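Local coordinates for protein ZmpA Glycopeptidase (Clostridium perfringens, PDB 6XSX) that probably cleaves the polypeptide of glycoproteins as a metalloprotease, this chain being the catalytic M60 peptidase module of a longer, multidomain protein, at residues D184-N189 and K212-I217; S207-K212 and L271-G276. All blocks are in the same frame, centred on the assembly; numbering follows the deposited sequence.

Contact 1. Residues D184-N189 and K212-I217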
loop_
_atom_site.group_PDB
_atom_site.type_symbol
_atom_site.label_atom_id
_atom_site.label_comp_id
_atom_site.label_asym_id
_atom_site.label_seq_id
_atom_site.Cartn_x
_atom_site.Cartn_y
_atom_site.Cartn_z
ATOM N N ASP A 184 10.433 10.999 -9.345
ATOM C CA ASP A 184 11.687 10.797 -8.634
ATOM C C ASP A 184 11.828 9.327 -8.244
ATOM O O ASP A 184 12.918 8.756 -8.354
ATOM C CB ASP A 184 11.862 11.750 -7.446
ATOM C CG ASP A 184 12.009 13.210 -7.863
ATOM O OD1 ASP A 184 12.467 13.462 -9.004
ATOM O OD2 ASP A 184 11.653 14.084 -7.058
ATOM N N LYS A 185 10.708 8.717 -7.832
ATOM C CA LYS A 185 10.782 7.436 -7.143
ATOM C C LYS A 185 9.963 6.366 -7.853
ATOM O O LYS A 185 9.951 5.230 -7.400
ATOM C CB LYS A 185 10.327 7.562 -5.680
ATOM C CG LYS A 185 11.173 8.472 -4.788
ATOM C CD LYS A 185 12.632 8.065 -4.619
ATOM C CE LYS A 185 12.819 6.767 -3.856
ATOM N NZ LYS A 185 14.228 6.572 -3.436
ATOM N N THR A 186 9.252 6.718 -8.936
ATOM C CA THR A 186 8.335 5.750 -9.524
ATOM C C THR A 186 8.365 5.766 -11.048
ATOM O O THR A 186 8.883 6.701 -11.680
ATOM C CB THR A 186 6.881 5.939 -9.062
ATOM O OG1 THR A 186 6.285 6.927 -9.905
ATOM C CG2 THR A 186 6.736 6.320 -7.602
ATOM N N LEU A 187 7.771 4.701 -11.601
ATOM C CA LEU A 187 7.433 4.573 -13.010
ATOM C C LEU A 187 5.963 4.173 -13.122
ATOM O O LEU A 187 5.489 3.275 -12.419
ATOM C CB LEU A 187 8.352 3.544 -13.689
ATOM C CG LEU A 187 7.923 3.061 -15.081
ATOM C CD1 LEU A 187 7.784 4.223 -16.059
ATOM C CD2 LEU A 187 8.888 2.015 -15.634
ATOM N N VAL A 188 5.238 4.897 -13.980
ATOM C CA VAL A 188 3.893 4.509 -14.376
ATOM C C VAL A 188 3.927 4.206 -15.876
ATOM O O VAL A 188 4.217 5.086 -16.685
ATOM C CB VAL A 188 2.861 5.608 -14.039
ATOM C CG1 VAL A 188 1.494 5.319 -14.643
ATOM C CG2 VAL A 188 2.738 5.842 -12.537
ATOM N N ASN A 189 3.609 2.952 -16.219
ATOM C CA ASN A 189 3.693 2.418 -17.569
ATOM C C ASN A 189 2.288 2.040 -18.033
ATOM O O ASN A 189 1.676 1.144 -17.448
ATOM C CB ASN A 189 4.627 1.202 -17.591
ATOM C CG ASN A 189 4.567 0.401 -18.876
ATOM O OD1 ASN A 189 3.841 -0.594 -18.963
ATOM N ND2 ASN A 189 5.331 0.826 -19.870
ATOM N N LYS A 212 2.222 13.156 -7.941
ATOM C CA LYS A 212 1.331 12.429 -7.056
ATOM C C LYS A 212 1.945 11.074 -6.708
ATOM O O LYS A 212 1.824 10.616 -5.570
ATOM C CB LYS A 212 -0.071 12.338 -7.667
ATOM C CG LYS A 212 -0.856 13.643 -7.616
ATOM C CD LYS A 212 -2.314 13.480 -7.984
ATOM C CE LYS A 212 -3.128 14.718 -7.671
ATOM N NZ LYS A 212 -4.569 14.489 -7.928
ATOM N N SER A 213 2.605 10.450 -7.693
ATOM C CA SER A 213 3.269 9.173 -7.475
ATOM C C SER A 213 4.305 9.314 -6.365
ATOM O O SER A 213 4.410 8.454 -5.500
ATOM C CB SER A 213 3.905 8.654 -8.746
ATOM O OG SER A 213 2.931 8.431 -9.758
ATOM N N ASP A 214 5.071 10.415 -6.410
ATOM C CA ASP A 214 6.119 10.677 -5.435
ATOM C C ASP A 214 5.509 10.859 -4.047
ATOM O O ASP A 214 6.059 10.368 -3.064
ATOM C CB ASP A 214 7.023 11.843 -5.860
ATOM C CG ASP A 214 8.037 11.441 -6.919
ATOM O OD1 ASP A 214 8.294 10.226 -7.046
ATOM O OD2 ASP A 214 8.552 12.337 -7.621
ATOM N N GLU A 215 4.373 11.560 -3.983
ATOM C CA GLU A 215 3.682 11.792 -2.726
ATOM C C GLU A 215 3.252 10.457 -2.114
ATOM O O GLU A 215 3.254 10.325 -0.896
ATOM C CB GLU A 215 2.471 12.716 -2.913
ATOM C CG GLU A 215 2.825 14.186 -3.099
ATOM C CD GLU A 215 3.555 14.857 -1.939
ATOM O OE1 GLU A 215 3.576 14.285 -0.831
ATOM O OE2 GLU A 215 4.103 15.956 -2.141
ATOM N N VAL A 216 2.856 9.489 -2.956
ATOM C CA VAL A 216 2.408 8.199 -2.446
ATOM C C VAL A 216 3.580 7.474 -1.778
ATOM O O VAL A 216 3.419 6.943 -0.678
ATOM C CB VAL A 216 1.731 7.335 -3.529
ATOM C CG1 VAL A 216 1.531 5.896 -3.085
ATOM C CG2 VAL A 216 0.404 7.930 -3.974
ATOM N N ILE A 217 4.756 7.477 -2.432
ATOM C CA ILE A 217 5.926 6.778 -1.908
ATOM C C ILE A 217 6.400 7.445 -0.613
ATOM O O ILE A 217 6.747 6.759 0.350
ATOM C CB ILE A 217 7.056 6.673 -2.960
ATOM C CG1 ILE A 217 6.626 5.863 -4.187
ATOM C CG2 ILE A 217 8.335 6.115 -2.332
ATOM C CD1 ILE A 217 6.344 4.407 -3.891
HETATM O O HOH W 1 5.266 8.500 -12.209
#

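Contact 2. Residues S207-K212 and L271-G276. With EDO (1,2-ethanediol), chain H.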
loop_
_atom_site.group_PDB
_atom_site.type_symbol
_atom_site.label_atom_id
_atom_site.label_comp_id
_atom_site.label_asym_id
_atom_site.label_seq_id
_atom_site.Cartn_x
_atom_site.Cartn_y
_atom_site.Cartn_z
ATOM N N SER A 207 2.789 15.781 -15.613
ATOM C CA SER A 207 3.564 16.316 -14.503
ATOM C C SER A 207 2.876 16.008 -13.172
ATOM O O SER A 207 3.546 15.796 -12.158
ATOM C CB SER A 207 3.821 17.790 -14.655
ATOM O OG SER A 207 2.588 18.494 -14.653
ATOM N N GLU A 208 1.537 15.958 -13.200
ATOM C CA GLU A 208 0.735 15.685 -12.016
ATOM C C GLU A 208 0.770 14.194 -11.663
ATOM O O GLU A 208 0.760 13.823 -10.484
ATOM C CB GLU A 208 -0.700 16.153 -12.245
ATOM C CG GLU A 208 -1.601 15.888 -11.056
ATOM C CD GLU A 208 -3.033 16.364 -11.241
ATOM O OE1 GLU A 208 -3.588 16.175 -12.351
ATOM O OE2 GLU A 208 -3.590 16.925 -10.275
ATOM N N THR A 209 0.802 13.343 -12.693
ATOM C CA THR A 209 0.948 11.912 -12.480
ATOM C C THR A 209 2.222 11.651 -11.687
ATOM O O THR A 209 2.224 10.844 -10.765
ATOM C CB THR A 209 1.001 11.126 -13.800
ATOM O OG1 THR A 209 -0.259 11.318 -14.439
ATOM C CG2 THR A 209 1.231 9.645 -13.573
ATOM N N ALA A 210 3.295 12.361 -12.051
ATOM C CA ALA A 210 4.608 12.128 -11.475
ATOM C C ALA A 210 4.638 12.639 -10.040
ATOM O O ALA A 210 5.159 11.967 -9.143
ATOM C CB ALA A 210 5.670 12.809 -12.310
ATOM N N ASN A 211 4.089 13.840 -9.834
ATOM C CA ASN A 211 4.167 14.477 -8.527
ATOM C C ASN A 211 3.372 13.672 -7.502
ATOM O O ASN A 211 3.803 13.497 -6.360
ATOM C CB ASN A 211 3.755 15.952 -8.584
ATOM C CG ASN A 211 4.874 16.848 -9.079
ATOM O OD1 ASN A 211 6.050 16.508 -8.979
ATOM N ND2 ASN A 211 4.518 18.005 -9.611
ATOM N N LYS A 212 2.222 13.156 -7.941
ATOM C CA LYS A 212 1.331 12.429 -7.056
ATOM C C LYS A 212 1.945 11.074 -6.708
ATOM O O LYS A 212 1.824 10.616 -5.570
ATOM C CB LYS A 212 -0.071 12.338 -7.667
ATOM C CG LYS A 212 -0.856 13.643 -7.616
ATOM C CD LYS A 212 -2.314 13.480 -7.984
ATOM C CE LYS A 212 -3.128 14.718 -7.671
ATOM N NZ LYS A 212 -4.569 14.489 -7.928
ATOM N N LEU A 271 -2.810 6.587 -13.930
ATOM C CA LEU A 271 -2.415 7.925 -14.342
ATOM C C LEU A 271 -2.904 8.957 -13.330
ATOM O O LEU A 271 -2.231 9.959 -13.086
ATOM C CB LEU A 271 -2.963 8.203 -15.746
ATOM C CG LEU A 271 -2.269 7.435 -16.875
ATOM C CD1 LEU A 271 -2.995 7.612 -18.200
ATOM C CD2 LEU A 271 -0.811 7.862 -17.014
ATOM N N GLY A 272 -4.077 8.694 -12.750
ATOM C CA GLY A 272 -4.645 9.529 -11.702
ATOM C C GLY A 272 -4.000 9.294 -10.338
ATOM O O GLY A 272 -4.225 10.068 -9.414
ATOM N N VAL A 273 -3.173 8.246 -10.223
ATOM C CA VAL A 273 -2.535 7.892 -8.961
ATOM C C VAL A 273 -3.605 7.625 -7.898
ATOM O O VAL A 273 -3.575 8.171 -6.793
ATOM C CB VAL A 273 -1.495 8.944 -8.527
ATOM C CG1 VAL A 273 -0.635 8.433 -7.385
ATOM C CG2 VAL A 273 -0.599 9.355 -9.690
ATOM N N ASP A 274 -4.540 6.738 -8.254
ATOM C CA ASP A 274 -5.567 6.212 -7.369
ATOM C C ASP A 274 -4.915 5.672 -6.100
ATOM O O ASP A 274 -3.975 4.890 -6.192
ATOM C CB ASP A 274 -6.319 5.096 -8.103
ATOM C CG ASP A 274 -7.507 4.517 -7.350
ATOM O OD1 ASP A 274 -7.288 3.858 -6.311
ATOM O OD2 ASP A 274 -8.639 4.710 -7.820
ATOM N N THR A 275 -5.419 6.066 -4.920
ATOM C CA THR A 275 -4.921 5.484 -3.681
ATOM C C THR A 275 -6.004 4.665 -2.979
ATOM O O THR A 275 -5.962 4.500 -1.758
ATOM C CB THR A 275 -4.323 6.525 -2.725
ATOM O OG1 THR A 275 -5.289 7.543 -2.481
ATOM C CG2 THR A 275 -3.038 7.139 -3.231
ATOM N N GLY A 276 -6.978 4.173 -3.754
ATOM C CA GLY A 276 -8.004 3.288 -3.230
ATOM C C GLY A 276 -7.444 1.892 -2.963
ATOM O O GLY A 276 -6.266 1.624 -3.236
HETATM C C1 EDO H . -0.902 4.219 -6.600
HETATM O O1 EDO H . -1.631 4.658 -7.753
HETATM C C2 EDO H . 0.433 3.578 -6.814
HETATM O O2 EDO H . 0.458 2.479 -7.729
#

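Contact 1. Residues D184-N189 and K212-I217
T186 meets the helix through S213 and I217, each branch of its side chain doing a different job. CB faces S213 CB. From there OG1, set between the backbone N and the carbonyl carbon (chi1 85°), runs in against the serine and lies 3.2 Å from S213 CB. The hydroxyl is also hydrogen-bonded to S183 OG and to a water, 3.0 Å from T186 OG1, which in turn donates weakly to S213 OG. The T186 and I217 side chains lie alongside each other, pointing opposite ways, and T186 CG2 packs tightly, 3.4 Å from I217 CG1. Threonine suits this spot, having one polar branch and one apolar one. Two residues further along the strand, V188 CG2 rests 3.8 Å from S213 OG, whose own hydrogen bond goes to T209 O; the small side chain of S213 is consistent with so close an approach of helix and strand.

At the turn before the strand, D214 reaches across with its carboxylate and takes two successive backbone N-H groups. OD2 accepts from D184 N (2.9 Å) through its syn lone pair, and OD1 from K185 N (3.0 Å), met on the syn side but 23° out of the carboxylate plane. S183 OG also bonds to OD1 and K150 forms a salt bridge with OD2, which would ease the nearness of D184 OD2, 3.6 Å from D214 OD2. The base of K185, CB and then CG, passes D214 OD1, and the bent chain then carries NZ off to F236 O and D235.

Strand 186-189 and helix segment 212-217 run at 129° to each other. The arrangement is that of an alpha/beta layer, a helix packed on the mixed sheet of the M60 peptidase module, with an aspartate holding the tight turn between antiparallel strands 179-182 and 186-190.

Contact 2. Residues S207-K212 and L271-G276
With chi1 at -63°, T209 sets its OG1 anti to its own carbonyl carbon, and in this pose the hydroxyl donates to L271 O at 2.8 Å, while the methyl CG2 lies alongside the same carbonyl. The donor sits 15° from the carbonyl plane, and OG1 is bonded to Y199 OH as well. V273 has left the helix with positive phi (59°) in a Schellman motif, an unusual conformation for a branched residue; the turn points its side chain at helix 206-224. There CG2 touches both T209 O, at 3.4 Å, and K212 CB, at 3.6 Å, while CG1 lies over the carbonyl of K212. The lysine touches V273 mainly through CB, and its extended chain passes G272 O on the way to a salt bridge between NZ and E208 OE2 (3.5 Å).

Further on, D274 OD1 accepts from G276 N in an Asx turn just before the next helix. Carbonyls in the last turn of a helix lack the usual N-H partners ahead of them, and T209 offers its hydroxyl to L271 O in place of an N-H, so one directional bond and the aliphatic contact of V273 join the C-terminal end of helix 267-272 to helix 206-224.

In the fold
Contacts 1 and 2 lie about 7 Å apart between centres and share helix 206-224, with K212 common to both. Along the chain their segments alternate: strand 186-190 comes first, then the helix, its 207-212 part serving contact 2 and its 212-217 part contact 1, and last the end of helix 267-272. Helix 206-224 thus meets the sheet with one side and segment 271-276 with an adjacent one, and the two contacts merge where V273 packs against S213 and V216. Directly after this segment comes helix 277-286, touched by V216 and I217 through M283; it carries an HExxH pattern consistent with the metal site of a metallopeptidase, though no metal is bound to it here.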